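Local coordinates for protein 2',5'-phosphodiesterase 12 (Homo sapiens, PDB 4Z0V) that belongs to the endonuclease/exonuclease/phosphatase family, with a magnesium-containing DNase I-like domain that follows an E-set-like N-terminal domain, at residues A[215-220]-A[269-274]; A[124-129]-A[175-180]; A[223-228]-A[315-320]. All blocks are in the same frame, centred on the assembly; numbering follows the deposited sequence.

Contact 1: residues A[215-220]-A[269-274]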
loop_
_atom_site.group_PDB
_atom_site.type_symbol
_atom_site.label_atom_id
_atom_site.label_comp_id
_atom_site.label_asym_id
_atom_site.label_seq_id
_atom_site.Cartn_x
_atom_site.Cartn_y
_atom_site.Cartn_z
ATOM N N THR A 215 4.037 -3.771 3.124
ATOM C CA THR A 215 4.982 -2.640 3.201
ATOM C C THR A 215 6.097 -2.963 2.227
ATOM O O THR A 215 6.656 -4.048 2.292
ATOM C CB THR A 215 5.494 -2.394 4.652
ATOM O OG1 THR A 215 4.399 -2.026 5.495
ATOM C CG2 THR A 215 6.548 -1.268 4.735
ATOM N N PHE A 216 6.396 -2.037 1.335
ATOM C CA PHE A 216 7.481 -2.157 0.352
ATOM C C PHE A 216 8.519 -1.093 0.640
ATOM O O PHE A 216 8.163 -0.011 1.065
ATOM C CB PHE A 216 6.967 -2.023 -1.080
ATOM C CG PHE A 216 6.233 -3.248 -1.559
ATOM C CD1 PHE A 216 4.861 -3.399 -1.322
ATOM C CD2 PHE A 216 6.893 -4.223 -2.313
ATOM C CE1 PHE A 216 4.180 -4.534 -1.777
ATOM C CE2 PHE A 216 6.212 -5.365 -2.762
ATOM C CZ PHE A 216 4.865 -5.515 -2.473
ATOM N N TYR A 217 9.800 -1.410 0.450
ATOM C CA TYR A 217 10.845 -0.433 0.734
ATOM C C TYR A 217 11.872 -0.484 -0.372
ATOM O O TYR A 217 12.153 -1.563 -0.889
ATOM C CB TYR A 217 11.488 -0.675 2.124
ATOM C CG TYR A 217 11.926 -2.112 2.338
ATOM C CD1 TYR A 217 11.030 -3.075 2.798
ATOM C CD2 TYR A 217 13.214 -2.522 2.011
ATOM C CE1 TYR A 217 11.396 -4.417 2.893
ATOM C CE2 TYR A 217 13.599 -3.858 2.130
ATOM C CZ TYR A 217 12.685 -4.800 2.566
ATOM O OH TYR A 217 13.078 -6.111 2.700
ATOM N N ARG A 218 12.430 0.691 -0.744
ATOM C CA ARG A 218 13.415 0.766 -1.819
ATOM C C ARG A 218 14.754 0.242 -1.344
ATOM O O ARG A 218 15.342 0.813 -0.421
ATOM C CB ARG A 218 13.522 2.198 -2.318
ATOM C CG ARG A 218 14.544 2.352 -3.447
ATOM C CD ARG A 218 14.485 3.754 -4.059
ATOM N NE ARG A 218 13.173 4.000 -4.652
ATOM C CZ ARG A 218 12.780 3.519 -5.832
ATOM N NH1 ARG A 218 13.627 2.835 -6.596
ATOM N NH2 ARG A 218 11.548 3.736 -6.264
ATOM N N LYS A 219 15.256 -0.812 -2.005
ATOM C CA LYS A 219 16.490 -1.503 -1.577
ATOM C C LYS A 219 17.733 -0.618 -1.694
ATOM O O LYS A 219 18.655 -0.754 -0.889
ATOM C CB LYS A 219 16.710 -2.808 -2.365
ATOM C CG LYS A 219 15.660 -3.920 -2.081
ATOM C CD LYS A 219 15.728 -4.455 -0.616
ATOM C CE LYS A 219 16.889 -5.383 -0.286
ATOM N NZ LYS A 219 16.936 -6.577 -1.171
ATOM N N SER A 220 17.727 0.330 -2.631
ATOM C CA SER A 220 18.884 1.222 -2.782
ATOM C C SER A 220 18.979 2.210 -1.594
ATOM O O SER A 220 20.038 2.792 -1.382
ATOM C CB SER A 220 18.830 1.970 -4.108
ATOM O OG SER A 220 17.824 2.967 -4.080
ATOM N N SER A 269 7.698 -2.801 10.632
ATOM C CA SER A 269 8.977 -3.177 10.013
ATOM C C SER A 269 10.040 -2.159 10.387
ATOM O O SER A 269 9.824 -0.959 10.197
ATOM C CB SER A 269 8.817 -3.227 8.495
ATOM O OG SER A 269 7.651 -3.948 8.115
ATOM N N VAL A 270 11.194 -2.621 10.868
ATOM C CA VAL A 270 12.277 -1.696 11.194
ATOM C C VAL A 270 13.267 -1.744 10.044
ATOM O O VAL A 270 13.774 -2.814 9.728
ATOM C CB VAL A 270 12.929 -2.025 12.552
ATOM C CG1 VAL A 270 14.184 -1.171 12.770
ATOM C CG2 VAL A 270 11.924 -1.814 13.695
ATOM N N LEU A 271 13.548 -0.575 9.437
ATOM C CA LEU A 271 14.437 -0.460 8.286
ATOM C C LEU A 271 15.722 0.220 8.652
ATOM O O LEU A 271 15.752 1.096 9.527
ATOM C CB LEU A 271 13.760 0.362 7.155
ATOM C CG LEU A 271 12.362 -0.074 6.697
ATOM C CD1 LEU A 271 11.841 0.864 5.641
ATOM C CD2 LEU A 271 12.374 -1.527 6.163
ATOM N N GLN A 272 16.782 -0.145 7.952
ATOM C CA GLN A 272 18.060 0.515 8.154
ATOM C C GLN A 272 18.453 1.240 6.888
ATOM O O GLN A 272 18.370 0.671 5.793
ATOM C CB GLN A 272 19.125 -0.521 8.545
ATOM C CG GLN A 272 20.549 -0.068 8.329
ATOM C CD GLN A 272 20.998 0.865 9.400
ATOM O OE1 GLN A 272 21.038 0.504 10.574
ATOM N NE2 GLN A 272 21.433 2.057 8.996
ATOM N N SER A 273 18.885 2.494 7.037
ATOM C CA SER A 273 19.325 3.292 5.900
ATOM C C SER A 273 20.597 2.728 5.380
ATOM O O SER A 273 21.504 2.398 6.151
ATOM C CB SER A 273 19.505 4.757 6.296
ATOM O OG SER A 273 20.000 5.541 5.223
ATOM N N THR A 274 20.644 2.498 4.070
ATOM C CA THR A 274 21.871 2.024 3.476
ATOM C C THR A 274 22.746 3.304 3.212
ATOM O O THR A 274 23.917 3.172 2.952
ATOM C CB THR A 274 21.619 1.174 2.204
ATOM O OG1 THR A 274 21.099 2.022 1.190
ATOM C CG2 THR A 274 20.668 -0.015 2.438
HETATM O O HOH W 1 5.631 -2.122 8.011
#
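Leu-271 sets its forked end down on Tyr-217, one methyl on the ring and the other at its root. Leu-271 CD2 stands over one face of the Tyr-217 ring, 4.2 Å from the ring centroid and 24° off the normal, a CH-pi contact displaced toward the rim, where CD2 is 3.9 Å from Tyr-217 CG. The second branch, Leu-271 CD1, turns to the aliphatic root and meets Tyr-217 CB at 3.9 Å, and the two side chains cross at a slant. Tyr-217 offers this face because its CG is placed between the backbone N and the carbonyl carbon (chi1 50°), while Leu-271 keeps CG beside its own N. The far end of the tyrosine is held outside the pair: its hydroxyl makes a weak hydrogen bond to Glu-202, and the side chain also packs on Leu-224.

At one end of the contact, Thr-215 and Ser-269 are joined through a water. This water donates to Thr-215 OG1 at 2.8 Å and is hydrogen-bonded to Ser-269 OG at 2.7 Å. Thr-215 OG1 has a further partner in Gln-267. At the other end, Thr-274 reaches back toward the turn at Lys-219 and Ser-220. Thr-274 CG2 lies 4.0 Å from Lys-219 O, and Thr-274 OG1 is 2.9 Å from Ser-220 O.

No backbone pairing joins the two strands, although residues 215-220 and 269-274 run in nearly the same direction, 6° apart end to end. Strand 211-218 belongs to one mixed sheet and strand 265-273 to another, so side chains and a bridging water make the contact between two sheets packed face to face. These are the paired central sheets of the alpha/beta sandwich characteristic of the DNase I-like fold.

Contact 2: residues A[124-129]-A[175-180]; sequences ALIRTV and ADVICL
Asp-176 reaches the neighbouring strand with its carboxylate, where OD2 accepts a nearly straight bond from Arg-127 N (2.8 Å, 168°). The donor comes from above the carboxylate plane. The aspartate CG lies beside its own backbone N (chi1 -57°), which carries the group toward the start of the other strand. Arg-127 O in turn is gripped twice, by the backbone N atoms of Asp-176 and Val-177, before regular parallel pairing takes over with Val-129 N to Val-177 O and Cys-179 N to Val-129 O.

The Arg-127 chain leaves anti to its N (chi1 179°) and lays CG 3.8 Å from Ala-175 CA. A bend at chi3 then turns the guanidinium to Asp-436 and to backbone carbonyls of Lys-119, Tyr-173 and Asn-174. On the same face, Val-129 drives CG2 to 3.6 Å from Ala-175 CB and stands alongside Ile-178. On the opposite face, Ile-126 CG2 meets Val-177 CG2 at 3.7 Å.

The buried carboxylate of Asp-176 also forms salt bridges to Arg-218 through OD1 and Lys-221 through OD2, an environment that would probably favour its ionised form.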
loop_
_atom_site.group_PDB
_atom_site.type_symbol
_atom_site.label_atom_id
_atom_site.label_comp_id
_atom_site.label_asym_id
_atom_site.label_seq_id
_atom_site.Cartn_x
_atom_site.Cartn_y
_atom_site.Cartn_z
ATOM N N ALA A 124 18.643 12.267 1.399
ATOM C CA ALA A 124 18.100 12.979 2.553
ATOM C C ALA A 124 16.582 12.822 2.668
ATOM O O ALA A 124 16.027 13.184 3.705
ATOM C CB ALA A 124 18.449 14.465 2.465
ATOM N N LEU A 125 15.910 12.319 1.607
ATOM C CA LEU A 125 14.451 12.210 1.587
ATOM C C LEU A 125 13.942 10.774 1.675
ATOM O O LEU A 125 14.665 9.814 1.381
ATOM C CB LEU A 125 13.854 12.845 0.311
ATOM C CG LEU A 125 14.215 14.310 0.002
ATOM C CD1 LEU A 125 13.562 14.765 -1.311
ATOM C CD2 LEU A 125 13.813 15.220 1.131
ATOM N N ILE A 126 12.673 10.660 2.092
ATOM C CA ILE A 126 11.936 9.411 2.125
ATOM C C ILE A 126 10.609 9.685 1.464
ATOM O O ILE A 126 9.739 10.306 2.092
ATOM C CB ILE A 126 11.737 8.800 3.545
ATOM C CG1 ILE A 126 13.046 8.751 4.375
ATOM C CG2 ILE A 126 11.045 7.400 3.441
ATOM C CD1 ILE A 126 12.755 8.435 5.917
ATOM N N ARG A 127 10.432 9.250 0.217
ATOM C CA ARG A 127 9.120 9.385 -0.413
ATOM C C ARG A 127 8.230 8.260 0.146
ATOM O O ARG A 127 8.511 7.078 -0.059
ATOM C CB ARG A 127 9.202 9.326 -1.942
ATOM C CG ARG A 127 7.819 9.449 -2.583
ATOM C CD ARG A 127 7.900 9.724 -4.060
ATOM N NE ARG A 127 8.402 11.081 -4.304
ATOM C CZ ARG A 127 9.163 11.440 -5.331
ATOM N NH1 ARG A 127 9.511 10.548 -6.255
ATOM N NH2 ARG A 127 9.589 12.692 -5.439
ATOM N N THR A 128 7.114 8.632 0.763
ATOM C CA THR A 128 6.257 7.673 1.472
ATOM C C THR A 128 4.861 7.683 0.890
ATOM O O THR A 128 4.341 8.747 0.518
ATOM C CB THR A 128 6.248 8.060 2.974
ATOM O OG1 THR A 128 7.596 8.101 3.443
ATOM C CG2 THR A 128 5.483 7.052 3.829
ATOM N N VAL A 129 4.300 6.465 0.691
ATOM C CA VAL A 129 2.955 6.294 0.130
ATOM C C VAL A 129 2.107 5.529 1.126
ATOM O O VAL A 129 2.598 4.567 1.723
ATOM C CB VAL A 129 3.026 5.499 -1.219
ATOM C CG1 VAL A 129 1.613 5.185 -1.755
ATOM C CG2 VAL A 129 3.863 6.240 -2.273
ATOM N N ALA A 175 8.729 5.766 -5.246
ATOM C CA ALA A 175 8.685 5.917 -3.804
ATOM C C ALA A 175 9.726 5.064 -3.095
ATOM O O ALA A 175 10.358 4.201 -3.713
ATOM C CB ALA A 175 7.281 5.550 -3.308
ATOM N N ASP A 176 9.917 5.340 -1.801
ATOM C CA ASP A 176 10.904 4.648 -0.964
ATOM C C ASP A 176 10.257 3.729 0.034
ATOM O O ASP A 176 10.871 2.734 0.428
ATOM C CB ASP A 176 11.791 5.673 -0.231
ATOM C CG ASP A 176 12.482 6.615 -1.222
ATOM O OD1 ASP A 176 12.828 6.154 -2.344
ATOM O OD2 ASP A 176 12.602 7.811 -0.910
ATOM N N VAL A 177 9.095 4.121 0.543
ATOM C CA VAL A 177 8.320 3.353 1.524
ATOM C C VAL A 177 6.900 3.373 1.061
ATOM O O VAL A 177 6.327 4.456 0.858
ATOM C CB VAL A 177 8.480 3.940 2.970
ATOM C CG1 VAL A 177 7.530 3.234 3.966
ATOM C CG2 VAL A 177 9.938 3.833 3.444
ATOM N N ILE A 178 6.317 2.189 0.854
ATOM C CA ILE A 178 4.941 2.093 0.354
ATOM C C ILE A 178 4.158 1.220 1.292
ATOM O O ILE A 178 4.509 0.046 1.465
ATOM C CB ILE A 178 4.847 1.556 -1.091
ATOM C CG1 ILE A 178 5.652 2.458 -2.084
ATOM C CG2 ILE A 178 3.369 1.505 -1.496
ATOM C CD1 ILE A 178 5.713 1.826 -3.521
ATOM N N CYS A 179 3.146 1.807 1.945
ATOM C CA CYS A 179 2.310 1.062 2.878
ATOM C C CYS A 179 0.940 0.902 2.271
ATOM O O CYS A 179 0.286 1.892 1.951
ATOM C CB CYS A 179 2.240 1.746 4.239
ATOM S SG CYS A 179 3.796 1.706 5.157
ATOM N N LEU A 180 0.503 -0.335 2.134
ATOM C CA LEU A 180 -0.751 -0.627 1.480
ATOM C C LEU A 180 -1.701 -1.379 2.376
ATOM O O LEU A 180 -1.263 -2.207 3.175
ATOM C CB LEU A 180 -0.474 -1.496 0.240
ATOM C CG LEU A 180 0.516 -0.961 -0.805
ATOM C CD1 LEU A 180 0.679 -1.969 -1.938
ATOM C CD2 LEU A 180 0.024 0.379 -1.393
#

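Contact 3: residues A[223-228]-A[315-320]; sequences SLLSQH and DLYPGI
Tyr-317 brings the outer end of its ring up to Ser-226 and Leu-225. Ser-226 OG lies at the ring edge, in the ring plane, and hydrogen-bonds to Tyr-317 OH at 2.7 Å. The same Ser-226 OG is 2.7 Å from His-228 NE2, a second hydrogen bond, so one hydroxyl links the phenol to the imidazole. Ser-226 manages both because OG sits between its backbone N and carbonyl carbon (chi1 59°), facing the tyrosine. His-228 NE2 also approaches the tyrosine ring near its plane, 4.0 Å from Tyr-317 CE2. Beside the phenol, Leu-225 CB comes within 3.4 Å of Tyr-317 OH, and Leu-225 CD1 lies 4.1 Å from Tyr-317 CE1.

Leu-225 and Ser-226 can both meet Tyr-317 because they form a classic beta bulge opposite Val-270, which turns two successive side chains to the same side of strand 222-231. Val-270 itself packs on Tyr-317, which thus lies on the face of this sheet turned away from the sandwich interior.

Tyr-317 is the first residue to leave the geometry of helix 295-316, and it opens the inverse gamma turn centred on Pro-318. One residue earlier, the Leu-316 and His-228 side chains pass alongside one another head to tail, with Leu-316 CD1 3.5 Å from His-228 ND1. The His-228 side chain also touches Val-312 of that helix, while His-228 O accepts a hydrogen bond from His-308 NE2.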
loop_
_atom_site.group_PDB
_atom_site.type_symbol
_atom_site.label_atom_id
_atom_site.label_comp_id
_atom_site.label_asym_id
_atom_site.label_seq_id
_atom_site.Cartn_x
_atom_site.Cartn_y
_atom_site.Cartn_z
ATOM N N SER A 223 17.339 -1.445 4.019
ATOM C CA SER A 223 17.361 -2.890 4.240
ATOM C C SER A 223 16.389 -3.176 5.380
ATOM O O SER A 223 16.286 -2.371 6.318
ATOM C CB SER A 223 18.760 -3.389 4.609
ATOM O OG SER A 223 19.618 -3.347 3.479
ATOM N N LEU A 224 15.764 -4.343 5.355
ATOM C CA LEU A 224 14.859 -4.711 6.445
ATOM C C LEU A 224 15.656 -5.348 7.587
ATOM O O LEU A 224 16.420 -6.278 7.345
ATOM C CB LEU A 224 13.814 -5.688 5.896
ATOM C CG LEU A 224 12.811 -6.271 6.894
ATOM C CD1 LEU A 224 11.858 -5.181 7.413
ATOM C CD2 LEU A 224 11.985 -7.380 6.211
ATOM N N LEU A 225 15.553 -4.799 8.798
ATOM C CA LEU A 225 16.241 -5.370 9.967
ATOM C C LEU A 225 15.388 -6.425 10.649
ATOM O O LEU A 225 15.870 -7.537 10.944
ATOM C CB LEU A 225 16.625 -4.288 10.995
ATOM C CG LEU A 225 17.692 -3.303 10.526
ATOM C CD1 LEU A 225 18.096 -2.353 11.674
ATOM C CD2 LEU A 225 18.944 -4.057 9.964
ATOM N N SER A 226 14.159 -6.045 11.012
ATOM C CA SER A 226 13.298 -6.943 11.773
ATOM C C SER A 226 11.827 -6.600 11.589
ATOM O O SER A 226 11.490 -5.530 11.078
ATOM C CB SER A 226 13.660 -6.848 13.257
ATOM O OG SER A 226 13.499 -5.517 13.703
ATOM N N GLN A 227 10.948 -7.535 11.993
ATOM C CA GLN A 227 9.500 -7.344 11.833
ATOM C C GLN A 227 8.813 -7.600 13.163
ATOM O O GLN A 227 9.246 -8.456 13.946
ATOM C CB GLN A 227 8.928 -8.256 10.744
ATOM C CG GLN A 227 9.548 -8.014 9.356
ATOM C CD GLN A 227 9.093 -9.073 8.399
ATOM O OE1 GLN A 227 9.804 -10.048 8.152
ATOM N NE2 GLN A 227 7.880 -8.917 7.863
ATOM N N HIS A 228 7.771 -6.818 13.456
ATOM C CA HIS A 228 7.123 -6.894 14.770
ATOM C C HIS A 228 5.596 -6.786 14.617
ATOM O O HIS A 228 4.930 -5.993 15.285
ATOM C CB HIS A 228 7.692 -5.777 15.662
ATOM C CG HIS A 228 9.196 -5.745 15.679
ATOM N ND1 HIS A 228 9.921 -6.503 16.580
ATOM C CD2 HIS A 228 10.061 -5.087 14.867
ATOM C CE1 HIS A 228 11.199 -6.269 16.305
ATOM N NE2 HIS A 228 11.330 -5.440 15.274
ATOM N N ASP A 315 12.343 0.438 23.237
ATOM C CA ASP A 315 12.754 -0.649 24.132
ATOM C C ASP A 315 13.567 -1.674 23.357
ATOM O O ASP A 315 14.720 -1.912 23.723
ATOM C CB ASP A 315 11.534 -1.302 24.814
ATOM C CG ASP A 315 10.794 -0.454 25.835
ATOM O OD1 ASP A 315 11.320 0.612 26.220
ATOM O OD2 ASP A 315 9.706 -0.884 26.289
ATOM N N LEU A 316 12.996 -2.264 22.274
ATOM C CA LEU A 316 13.702 -3.254 21.444
ATOM C C LEU A 316 14.869 -2.583 20.761
ATOM O O LEU A 316 15.966 -3.113 20.771
ATOM C CB LEU A 316 12.776 -3.938 20.413
ATOM C CG LEU A 316 11.626 -4.788 20.983
ATOM C CD1 LEU A 316 10.887 -5.548 19.859
ATOM C CD2 LEU A 316 12.139 -5.818 22.023
ATOM N N TYR A 317 14.635 -1.400 20.187
ATOM C CA TYR A 317 15.682 -0.569 19.585
ATOM C C TYR A 317 15.891 0.627 20.513
ATOM O O TYR A 317 14.935 1.078 21.144
ATOM C CB TYR A 317 15.310 -0.116 18.177
ATOM C CG TYR A 317 15.444 -1.220 17.154
ATOM C CD1 TYR A 317 16.641 -1.415 16.464
ATOM C CD2 TYR A 317 14.384 -2.088 16.895
ATOM C CE1 TYR A 317 16.775 -2.438 15.517
ATOM C CE2 TYR A 317 14.509 -3.124 15.965
ATOM C CZ TYR A 317 15.713 -3.303 15.295
ATOM O OH TYR A 317 15.808 -4.271 14.344
ATOM N N PRO A 318 17.094 1.206 20.542
ATOM C CA PRO A 318 17.365 2.278 21.511
ATOM C C PRO A 318 16.985 3.686 21.014
ATOM O O PRO A 318 17.798 4.612 21.062
ATOM C CB PRO A 318 18.873 2.122 21.753
ATOM C CG PRO A 318 19.388 1.717 20.418
ATOM C CD PRO A 318 18.343 0.740 19.905
ATOM N N GLY A 319 15.724 3.851 20.628
ATOM C CA GLY A 319 15.162 5.144 20.273
ATOM C C GLY A 319 15.294 5.490 18.816
ATOM O O GLY A 319 16.195 6.237 18.427
ATOM N N ILE A 320 14.427 4.902 17.994
ATOM C CA ILE A 320 14.432 5.181 16.560
ATOM C C ILE A 320 13.134 5.904 16.175
ATOM O O ILE A 320 12.111 5.688 16.825
ATOM C CB ILE A 320 14.649 3.897 15.740
ATOM C CG1 ILE A 320 13.533 2.840 16.034
ATOM C CG2 ILE A 320 16.053 3.349 16.026
ATOM C CD1 ILE A 320 13.616 1.627 15.059
#

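The three contacts run from the core of the DNase I-like domain to its surface. Contact 2, wholly buried, joins neighbouring strands within one sheet by backbone hydrogen bonds, apolar side chains and a bridging carboxylate. Contact 1 is partly buried and sets that sheet against the second: Phe-216 N hydrogen-bonds to Ile-178 O, making strand 211-218 a sheet neighbour of 177-184, but across the interlayer it relies on side chains and water. Contact 3 lies on the outer side of the second sheet, where strand 222-231 pairs with 265-273 of contact 1, and it works through hydroxyls, an imidazole and a helix end. Contacts 2 and 3 do not touch; their centres are about 18 Å apart.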